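Local coordinates for periplasmic binding protein (PDB 4LJS) that probably serves as the substrate-binding component of an ABC-type importer, probably binding its ligand in the cleft between two alpha/beta lobes, at residues 77-81 / 82-86; 296-299 / 300-303. All blocks are in the same frame, centred on the assembly; numbering follows the deposited sequence.

Contact 1: 77-81 / 82-86; sequences KYVRP and EYREA
Arg80 O receives the amide of Tyr83 (N to O 2.8 Å) where segment 77-81, a 3-10 turn and then loop, leads into helix 84-89; one residue on, Arg84 N bonds to Pro81 O at 3.2 Å. The two bonds close the turn that leads into the helix. A water receives the N-H of Glu85 and donates to Pro81 O, adding a bridge to this first turn. The side chain of Arg84, extended from CG to NE, runs back along the preceding residues. Its NE gives a hydrogen bond to Val79 O (2.9 Å), while NH2 makes weak bonds to Val79 O and, at 3.1 Å, to Lys77 O; one face of the guanidinium lies over Pro81 CA. Two backbone carbonyls are thereby gripped by one side chain. Arg80 and Glu82 point the same way, and a bend at chi3 (75°) turns the Arg80 guanidinium so that its NE meets Glu82 OE1 at 3.2 Å in a salt bridge. The oxygen lies in the guanidinium plane, yet the two planar groups stand 85° apart; the stronger partner of Arg80 is Asp301. Tyr83 CD2 packs on Arg80 CB, and Tyr83 CB rests on Val79 CG1 (3.7 Å). Inward, Val79 and Tyr83 lean on helix 52-60, touching Glu56, and Glu56 also accepts the amide of Arg80; the junction thus fastens the loop after strand 67-71, and the start of helix 84-89, to the helix that follows strand 47-50.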
ATOM      1  N   LYS A  77      -1.010  -3.065 -15.754  1.00 36.48           N
ATOM      2  CA  LYS A  77      -0.637  -4.399 -15.275  1.00 40.12           C
ATOM      3  C   LYS A  77      -0.299  -4.420 -13.783  1.00 41.10           C
ATOM      4  O   LYS A  77      -0.276  -5.479 -13.168  1.00 40.44           O
ATOM      5  CB  LYS A  77       0.554  -4.957 -16.053  1.00 41.50           C
ATOM      6  CG  LYS A  77       0.276  -5.277 -17.509  1.00 57.27           C
ATOM      7  CD  LYS A  77       1.574  -5.656 -18.212  1.00 70.00           C
ATOM      8  CE  LYS A  77       1.396  -5.781 -19.713  1.00 75.96           C
ATOM      9  NZ  LYS A  77       2.711  -5.920 -20.401  1.00 79.72           N
ATOM     10  N   TYR A  78      -0.020  -3.252 -13.215  1.00 39.63           N
ATOM     11  CA  TYR A  78       0.313  -3.154 -11.799  1.00 38.33           C
ATOM     12  C   TYR A  78      -0.947  -3.089 -10.959  1.00 35.15           C
ATOM     13  O   TYR A  78      -0.885  -3.204  -9.749  1.00 28.85           O
ATOM     14  CB  TYR A  78       1.139  -1.903 -11.525  1.00 40.29           C
ATOM     15  CG  TYR A  78       2.515  -1.913 -12.136  1.00 51.54           C
ATOM     16  CD1 TYR A  78       2.691  -1.724 -13.495  1.00 54.31           C
ATOM     17  CD2 TYR A  78       3.641  -2.094 -11.347  1.00 55.84           C
ATOM     18  CE1 TYR A  78       3.946  -1.728 -14.055  1.00 58.20           C
ATOM     19  CE2 TYR A  78       4.904  -2.093 -11.900  1.00 57.65           C
ATOM     20  CZ  TYR A  78       5.050  -1.908 -13.255  1.00 54.68           C
ATOM     21  OH  TYR A  78       6.307  -1.910 -13.814  1.00 53.68           O
ATOM     22  N   VAL A  79      -2.085  -2.871 -11.610  1.00 36.71           N
ATOM     23  CA  VAL A  79      -3.372  -2.829 -10.929  1.00 37.74           C
ATOM     24  C   VAL A  79      -3.923  -4.253 -10.847  1.00 42.22           C
ATOM     25  O   VAL A  79      -3.729  -5.038 -11.780  1.00 41.78           O
ATOM     26  CB  VAL A  79      -4.354  -1.904 -11.699  1.00 40.51           C
ATOM     27  CG1 VAL A  79      -5.749  -1.940 -11.095  1.00 40.03           C
ATOM     28  CG2 VAL A  79      -3.821  -0.483 -11.721  1.00 33.23           C
ATOM     29  N   ARG A  80      -4.579  -4.594  -9.735  1.00 40.46           N
ATOM     30  CA  ARG A  80      -5.228  -5.906  -9.594  1.00 46.03           C
ATOM     31  C   ARG A  80      -6.153  -6.153 -10.778  1.00 41.00           C
ATOM     32  O   ARG A  80      -6.885  -5.249 -11.178  1.00 37.22           O
ATOM     33  CB  ARG A  80      -6.048  -5.999  -8.300  1.00 45.87           C
ATOM     34  CG  ARG A  80      -5.242  -6.255  -7.053  1.00 59.56           C
ATOM     35  CD  ARG A  80      -6.123  -6.390  -5.815  1.00 60.31           C
ATOM     36  NE  ARG A  80      -6.822  -7.668  -5.772  1.00 66.02           N
ATOM     37  CZ  ARG A  80      -6.296  -8.789  -5.285  1.00 77.11           C
ATOM     38  NH1 ARG A  80      -5.061  -8.784  -4.804  1.00 85.38           N
ATOM     39  NH2 ARG A  80      -6.999  -9.914  -5.279  1.00 72.20           N
ATOM     40  N   PRO A  81      -6.116  -7.375 -11.340  1.00 39.11           N
ATOM     41  CA  PRO A  81      -6.895  -7.733 -12.536  1.00 35.72           C
ATOM     42  C   PRO A  81      -8.350  -7.254 -12.476  1.00 39.36           C
ATOM     43  O   PRO A  81      -8.829  -6.661 -13.442  1.00 46.59           O
ATOM     44  CB  PRO A  81      -6.829  -9.268 -12.551  1.00 35.38           C
ATOM     45  CG  PRO A  81      -5.534  -9.587 -11.878  1.00 39.95           C
ATOM     46  CD  PRO A  81      -5.316  -8.508 -10.836  1.00 37.63           C
ATOM     47  N   GLU A  82      -9.021  -7.471 -11.346  1.00 39.93           N
ATOM     48  CA  GLU A  82     -10.431  -7.114 -11.197  1.00 45.16           C
ATOM     49  C   GLU A  82     -10.693  -5.615 -11.132  1.00 47.12           C
ATOM     50  O   GLU A  82     -11.839  -5.187 -11.230  1.00 51.92           O
ATOM     51  CB  GLU A  82     -11.030  -7.775  -9.952  1.00 49.89           C
ATOM     52  CG  GLU A  82     -10.482  -7.240  -8.646  1.00 58.13           C
ATOM     53  CD  GLU A  82      -9.587  -8.243  -7.942  1.00 72.70           C
ATOM     54  OE1 GLU A  82      -9.737  -8.411  -6.708  1.00 77.07           O
ATOM     55  OE2 GLU A  82      -8.741  -8.866  -8.626  1.00 71.15           O
ATOM     56  N   TYR A  83      -9.638  -4.824 -10.958  1.00 43.20           N
ATOM     57  CA  TYR A  83      -9.769  -3.370 -10.903  1.00 44.39           C
ATOM     58  C   TYR A  83      -9.281  -2.690 -12.185  1.00 43.01           C
ATOM     59  O   TYR A  83      -9.364  -1.467 -12.315  1.00 41.98           O
ATOM     60  CB  TYR A  83      -9.014  -2.808  -9.690  1.00 39.73           C
ATOM     61  CG  TYR A  83      -9.517  -3.332  -8.360  1.00 41.62           C
ATOM     62  CD1 TYR A  83     -10.842  -3.723  -8.202  1.00 48.85           C
ATOM     63  CD2 TYR A  83      -8.668  -3.439  -7.262  1.00 42.42           C
ATOM     64  CE1 TYR A  83     -11.309  -4.210  -6.986  1.00 45.31           C
ATOM     65  CE2 TYR A  83      -9.128  -3.928  -6.043  1.00 42.94           C
ATOM     66  CZ  TYR A  83     -10.447  -4.307  -5.915  1.00 45.04           C
ATOM     67  OH  TYR A  83     -10.911  -4.785  -4.710  1.00 58.71           O
ATOM     68  N   ARG A  84      -8.778  -3.476 -13.132  1.00 45.60           N
ATOM     69  CA  ARG A  84      -8.187  -2.902 -14.343  1.00 43.82           C
ATOM     70  C   ARG A  84      -9.160  -2.155 -15.236  1.00 37.66           C
ATOM     71  O   ARG A  84      -8.821  -1.089 -15.759  1.00 43.59           O
ATOM     72  CB  ARG A  84      -7.441  -3.953 -15.154  1.00 37.16           C
ATOM     73  CG  ARG A  84      -6.011  -4.102 -14.727  1.00 39.17           C
ATOM     74  CD  ARG A  84      -5.415  -5.357 -15.304  1.00 42.25           C
ATOM     75  NE  ARG A  84      -4.285  -5.820 -14.514  1.00 42.61           N
ATOM     76  CZ  ARG A  84      -3.718  -7.007 -14.670  1.00 41.91           C
ATOM     77  NH1 ARG A  84      -4.187  -7.842 -15.591  1.00 38.99           N
ATOM     78  NH2 ARG A  84      -2.686  -7.353 -13.915  1.00 40.27           N
ATOM     79  N   GLU A  85     -10.353  -2.715 -15.428  1.00 39.99           N
ATOM     80  CA  GLU A  85     -11.344  -2.095 -16.313  1.00 43.57           C
ATOM     81  C   GLU A  85     -11.710  -0.691 -15.836  1.00 46.93           C
ATOM     82  O   GLU A  85     -11.748   0.250 -16.624  1.00 45.98           O
ATOM     83  CB  GLU A  85     -12.602  -2.955 -16.432  1.00 43.82           C
ATOM     84  CG  GLU A  85     -12.585  -3.911 -17.617  1.00 67.30           C
ATOM     85  CD  GLU A  85     -13.970  -4.423 -17.991  1.00 78.15           C
ATOM     86  OE1 GLU A  85     -14.069  -5.222 -18.946  1.00 85.44           O
ATOM     87  OE2 GLU A  85     -14.959  -4.026 -17.334  1.00 78.33           O
ATOM     88  N   ALA A  86     -11.968  -0.559 -14.538  1.00 45.86           N
ATOM     89  CA  ALA A  86     -12.281   0.734 -13.946  1.00 42.71           C
ATOM     90  C   ALA A  86     -11.085   1.673 -14.069  1.00 40.32           C
ATOM     91  O   ALA A  86     -11.243   2.851 -14.385  1.00 42.41           O
ATOM     92  CB  ALA A  86     -12.680   0.564 -12.478  1.00 34.45           C
TER
HETATM   93  O   HOH W   1     -10.936  -5.381 -14.269  1.00 44.23           O

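Contact 2: 296-299 / 300-303; sequences GIRL and LDSI. Unlike the reference sequence in segment 300-303: Ser302 (reference Gly).
Arg298 and Asp301 form a salt bridge at the N-terminal start of helix 299-310, the arginine coming from the 3-10 turn before it, with NE of Arg298 2.7 Å from Asp301 OD1 in a nearly straight bond (171°). A second, weak bond runs from Arg298 NH2 to Asp301 OD2 at 3.4 Å. The carboxylate sits at the guanidinium edge, but its plane is turned 58° away, and NE approaches OD1 from above the carboxylate plane. Successive bends at chi2 and chi3 curl the arginine round toward the aspartate instead of letting it extend. Beyond this pair, Leu299 O takes the straight helical bond from Ile303 N (3.0 Å). Ser302, which differs from the reference sequence, has its OG 2.9 Å from Leu299 O and hydrogen-bonded to Ala291 O, its stronger partner; the hydroxyl has one proton for the two carbonyls. Weaker backbone bonds, Leu300 N to Ile297 O and Asp301 N to Arg298 O, carry the 3-10 turn into the helix. On the apolar flank, Leu299 CG lies 4.1 Å from Ile303 CD1, and both side chains touch Met151 of helix 151-164. Further out, Ile297 packs on Leu174 and Ile303 on Met178, both of helix 168-188. The polar side is positioned by partners from much earlier in the chain: Arg298 NH1 bridges to Glu56, its strongest partner, and probably bonds to Tyr78 O, while Asp301 OD1 is shared with Arg80. Because arginines and carboxylates alternate in this largely buried cluster, their charges are probably largely balanced, and the paired carboxylates would tend to remain ionised.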
ATOM      1  N   GLY A 296      -2.813   0.720   0.944  1.00 30.67           N
ATOM      2  CA  GLY A 296      -4.264   0.775   0.939  1.00 31.16           C
ATOM      3  C   GLY A 296      -4.817  -0.627   0.724  1.00 33.67           C
ATOM      4  O   GLY A 296      -4.333  -1.588   1.315  1.00 32.31           O
ATOM      5  N   ILE A 297      -5.806  -0.749  -0.155  1.00 34.88           N
ATOM      6  CA  ILE A 297      -6.438  -2.041  -0.433  1.00 36.19           C
ATOM      7  C   ILE A 297      -5.458  -3.155  -0.842  1.00 34.99           C
ATOM      8  O   ILE A 297      -5.753  -4.330  -0.646  1.00 31.89           O
ATOM      9  CB  ILE A 297      -7.585  -1.896  -1.486  1.00 40.85           C
ATOM     10  CG1 ILE A 297      -8.517  -3.109  -1.457  1.00 46.99           C
ATOM     11  CG2 ILE A 297      -7.023  -1.665  -2.885  1.00 30.21           C
ATOM     12  CD1 ILE A 297      -9.138  -3.378  -0.106  1.00 53.86           C
ATOM     13  N   ARG A 298      -4.288  -2.791  -1.376  1.00 32.32           N
ATOM     14  CA  ARG A 298      -3.321  -3.792  -1.848  1.00 31.31           C
ATOM     15  C   ARG A 298      -2.580  -4.499  -0.700  1.00 33.06           C
ATOM     16  O   ARG A 298      -1.748  -5.391  -0.923  1.00 30.18           O
ATOM     17  CB  ARG A 298      -2.323  -3.190  -2.852  1.00 28.26           C
ATOM     18  CG  ARG A 298      -2.963  -2.633  -4.130  1.00 36.46           C
ATOM     19  CD  ARG A 298      -3.789  -3.697  -4.851  1.00 34.14           C
ATOM     20  NE  ARG A 298      -2.958  -4.807  -5.313  1.00 34.28           N
ATOM     21  CZ  ARG A 298      -2.286  -4.814  -6.460  1.00 40.45           C
ATOM     22  NH1 ARG A 298      -2.340  -3.765  -7.286  1.00 31.61           N
ATOM     23  NH2 ARG A 298      -1.560  -5.876  -6.784  1.00 40.93           N
ATOM     24  N   LEU A 299      -2.884  -4.101   0.527  1.00 30.36           N
ATOM     25  CA  LEU A 299      -2.413  -4.827   1.702  1.00 32.09           C
ATOM     26  C   LEU A 299      -2.825  -6.313   1.642  1.00 38.07           C
ATOM     27  O   LEU A 299      -2.147  -7.178   2.194  1.00 37.42           O
ATOM     28  CB  LEU A 299      -2.956  -4.177   2.978  1.00 27.34           C
ATOM     29  CG  LEU A 299      -2.586  -4.846   4.306  1.00 29.38           C
ATOM     30  CD1 LEU A 299      -1.075  -5.057   4.416  1.00 30.37           C
ATOM     31  CD2 LEU A 299      -3.093  -4.036   5.471  1.00 26.19           C
ATOM     32  N   LEU A 300      -3.936  -6.600   0.967  1.00 38.23           N
ATOM     33  CA  LEU A 300      -4.380  -7.979   0.785  1.00 39.51           C
ATOM     34  C   LEU A 300      -3.333  -8.837   0.071  1.00 40.38           C
ATOM     35  O   LEU A 300      -3.129 -10.000   0.428  1.00 40.98           O
ATOM     36  CB  LEU A 300      -5.710  -8.025   0.026  1.00 41.43           C
ATOM     37  CG  LEU A 300      -6.296  -9.425  -0.195  1.00 50.57           C
ATOM     38  CD1 LEU A 300      -6.474 -10.171   1.138  1.00 42.51           C
ATOM     39  CD2 LEU A 300      -7.612  -9.366  -0.976  1.00 49.72           C
ATOM     40  N   ASP A 301      -2.672  -8.260  -0.932  1.00 37.33           N
ATOM     41  CA  ASP A 301      -1.635  -8.971  -1.685  1.00 35.85           C
ATOM     42  C   ASP A 301      -0.456  -9.359  -0.785  1.00 35.91           C
ATOM     43  O   ASP A 301       0.066 -10.477  -0.869  1.00 34.82           O
ATOM     44  CB  ASP A 301      -1.128  -8.121  -2.861  1.00 38.45           C
ATOM     45  CG  ASP A 301      -2.178  -7.913  -3.939  1.00 52.92           C
ATOM     46  OD1 ASP A 301      -3.034  -7.019  -3.780  1.00 61.42           O
ATOM     47  OD2 ASP A 301      -2.139  -8.631  -4.958  1.00 64.94           O
ATOM     48  N   SER A 302      -0.025  -8.431   0.065  1.00 29.38           N
ATOM     49  CA  SER A 302       1.104  -8.706   0.947  1.00 36.20           C
ATOM     50  C   SER A 302       0.759  -9.695   2.057  1.00 37.15           C
ATOM     51  O   SER A 302       1.580 -10.553   2.387  1.00 39.32           O
ATOM     52  CB  SER A 302       1.699  -7.428   1.528  1.00 37.60           C
ATOM     53  OG  SER A 302       0.721  -6.587   2.106  1.00 43.45           O
ATOM     54  N   ILE A 303      -0.443  -9.581   2.620  1.00 34.59           N
ATOM     55  CA  ILE A 303      -0.925 -10.566   3.590  1.00 37.66           C
ATOM     56  C   ILE A 303      -0.828 -11.979   3.015  1.00 36.87           C
ATOM     57  O   ILE A 303      -0.309 -12.890   3.658  1.00 40.90           O
ATOM     58  CB  ILE A 303      -2.387 -10.304   4.008  1.00 37.31           C
ATOM     59  CG1 ILE A 303      -2.480  -9.087   4.927  1.00 37.14           C
ATOM     60  CG2 ILE A 303      -2.954 -11.511   4.740  1.00 30.27           C
ATOM     61  CD1 ILE A 303      -3.909  -8.622   5.151  1.00 34.88           C
TER

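From the N terminus, contact 1 comes first, turning the loop after strand 67-71 into helix 84-89; contact 2 follows some 200 residues later, where the loop after strand 284-288 enters helix 299-310. Both are local turns at helix starts, arranged in series, neither nesting nor crossing. In space their centres are 14 Å apart and they touch directly, through the Arg80-Asp301 salt bridge and the packing of Arg80 CG on Arg298 NE. Glu56 of helix 52-60 serves both, so residues 77-86 and the beginning of the last helix are tied to the same early helix, beside the four-stranded parallel sheet.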